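Side-chain contact in transcriptional regulatory protein (PDB 3Q7R), which binds an element of its own promoter and may act as a global positive regulator of transcription: residues D23-F26 with Q27-L31. Residues are numbered along the deposited sequence; the frame is centred on the assembly and turned at random.
Sequences DLFF and QTKEL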
loop_
_atom_site.group_PDB
_atom_site.type_symbol
_atom_site.label_atom_id
_atom_site.label_comp_id
_atom_site.label_asym_id
_atom_site.label_seq_id
_atom_site.Cartn_x
_atom_site.Cartn_y
_atom_site.Cartn_z
ATOM N N ASP A 23 6.461 3.380 -20.820
ATOM C CA ASP A 23 6.276 4.830 -20.624
ATOM C C ASP A 23 6.163 5.180 -19.147
ATOM O O ASP A 23 6.777 6.119 -18.679
ATOM C CB ASP A 23 5.067 5.361 -21.418
ATOM C CG ASP A 23 3.787 4.533 -21.225
ATOM O OD1 ASP A 23 3.755 3.463 -20.551
ATOM O OD2 ASP A 23 2.757 4.985 -21.782
ATOM N N LEU A 24 5.425 4.372 -18.386
ATOM C CA LEU A 24 5.376 4.529 -16.933
ATOM C C LEU A 24 6.809 4.441 -16.344
ATOM O O LEU A 24 7.183 5.222 -15.481
ATOM C CB LEU A 24 4.473 3.478 -16.276
ATOM C CG LEU A 24 4.421 3.488 -14.743
ATOM C CD1 LEU A 24 3.763 4.780 -14.187
ATOM C CD2 LEU A 24 3.658 2.227 -14.263
ATOM N N PHE A 25 7.583 3.462 -16.785
ATOM C CA PHE A 25 8.939 3.297 -16.319
ATOM C C PHE A 25 9.812 4.529 -16.559
ATOM O O PHE A 25 10.430 5.058 -15.599
ATOM C CB PHE A 25 9.600 2.106 -17.001
ATOM C CG PHE A 25 11.062 1.965 -16.662
ATOM C CD1 PHE A 25 11.475 1.678 -15.353
ATOM C CD2 PHE A 25 12.035 2.147 -17.653
ATOM C CE1 PHE A 25 12.829 1.532 -15.066
ATOM C CE2 PHE A 25 13.381 2.017 -17.364
ATOM C CZ PHE A 25 13.789 1.712 -16.056
ATOM N N PHE A 26 9.902 4.958 -17.823
ATOM C CA PHE A 26 10.821 6.058 -18.159
ATOM C C PHE A 26 10.353 7.351 -17.453
ATOM O O PHE A 26 11.180 8.090 -16.918
ATOM C CB PHE A 26 10.935 6.223 -19.684
ATOM C CG PHE A 26 11.731 5.134 -20.343
ATOM C CD1 PHE A 26 13.038 4.879 -19.931
ATOM C CD2 PHE A 26 11.171 4.346 -21.332
ATOM C CE1 PHE A 26 13.778 3.855 -20.510
ATOM C CE2 PHE A 26 11.916 3.318 -21.924
ATOM C CZ PHE A 26 13.200 3.076 -21.504
ATOM N N GLN A 27 9.038 7.577 -17.386
ATOM C CA GLN A 27 8.526 8.799 -16.782
ATOM C C GLN A 27 8.697 8.802 -15.269
ATOM O O GLN A 27 8.985 9.857 -14.680
ATOM C CB GLN A 27 7.070 9.027 -17.166
ATOM C CG GLN A 27 6.995 9.348 -18.658
ATOM C CD GLN A 27 5.600 9.575 -19.137
ATOM O OE1 GLN A 27 4.761 10.080 -18.400
ATOM N NE2 GLN A 27 5.336 9.212 -20.387
ATOM N N THR A 28 8.530 7.630 -14.639
ATOM C CA THR A 28 8.728 7.550 -13.209
ATOM C C THR A 28 10.201 7.714 -12.878
ATOM O O THR A 28 10.553 8.403 -11.945
ATOM C CB THR A 28 8.197 6.219 -12.653
ATOM O OG1 THR A 28 6.792 6.135 -12.903
ATOM C CG2 THR A 28 8.424 6.173 -11.133
ATOM N N LYS A 29 11.065 7.070 -13.642
ATOM C CA LYS A 29 12.500 7.117 -13.362
ATOM C C LYS A 29 12.998 8.574 -13.380
ATOM O O LYS A 29 13.785 8.990 -12.498
ATOM C CB LYS A 29 13.206 6.216 -14.369
ATOM C CG LYS A 29 14.702 6.224 -14.397
ATOM C CD LYS A 29 15.109 5.222 -15.496
ATOM C CE LYS A 29 16.563 4.836 -15.380
ATOM N NZ LYS A 29 17.423 5.915 -15.866
ATOM N N GLU A 30 12.529 9.381 -14.338
ATOM C CA GLU A 30 12.972 10.766 -14.425
ATOM C C GLU A 30 12.493 11.640 -13.267
ATOM O O GLU A 30 13.047 12.704 -13.033
ATOM C CB GLU A 30 12.598 11.372 -15.777
ATOM C CG GLU A 30 11.134 11.379 -16.154
ATOM C CD GLU A 30 10.925 11.811 -17.604
ATOM O OE1 GLU A 30 11.919 11.785 -18.367
ATOM O OE2 GLU A 30 9.781 12.173 -17.981
ATOM N N LEU A 31 11.464 11.205 -12.546
ATOM C CA LEU A 31 11.005 11.961 -11.379
ATOM C C LEU A 31 11.745 11.606 -10.103
ATOM O O LEU A 31 11.647 12.343 -9.115
ATOM C CB LEU A 31 9.502 11.745 -11.163
ATOM C CG LEU A 31 8.609 12.211 -12.326
ATOM C CD1 LEU A 31 7.155 11.822 -12.109
ATOM C CD2 LEU A 31 8.733 13.738 -12.516
#
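Leu24 O is gripped twice by Thr28: the hydroxyl OG1 donates to it at 2.8 Å and the amide N at 2.9 Å, the two donors arriving from opposite faces of the carbonyl plane. A chi1 of -61° sets OG1 beside the Thr28 N and anti to the carbonyl carbon, facing the preceding turn; the bond to Leu24 O gives this buried hydroxyl a partner within the helix. The same i to i+4 pattern of amide-to-carbonyl bonds runs on through Gln27 N to Asp23 O, Lys29 N to Phe25 O and, somewhat longer at 3.2 Å, Glu30 N to Phe26 O. Near the N-terminal end of helix 22-31, Asp23 OD1 accepts from Leu24 N at 2.9 Å, met from above the carboxylate plane.

All of this lies in helix 22-31, the crossover helix between parallel strands 13-18 and 37-42 in the CheY-like receiver domain, whose five-stranded sheet has the order 2-1-3-4-5. Phe25 turns to Cys39 and Ile41 of strand 37-42, while Thr28 packs against Pro105 and Leu108 of helix 105-118.

Van der Waals contacts follow the same i to i+4 spacing. Leu24 and Thr28 run alongside each other, with Leu24 CD1 3.6 Å from Thr28 OG1. Lys29, its CG anti to the backbone N (chi1 173°), extends beside the Phe25 side chain and brings Lys29 CD to 3.8 Å from Phe25 CZ at an oblique approach to the ring; beyond CD the chain bends at chi4. On the exposed side, the Gln27 methylenes lie off the oxygen end of the Asp23 carbonyl, Gln27 CG 3.2 Å from Asp23 O, and the amide Gln27 NE2 ends 4.0 Å from Asp23 CB.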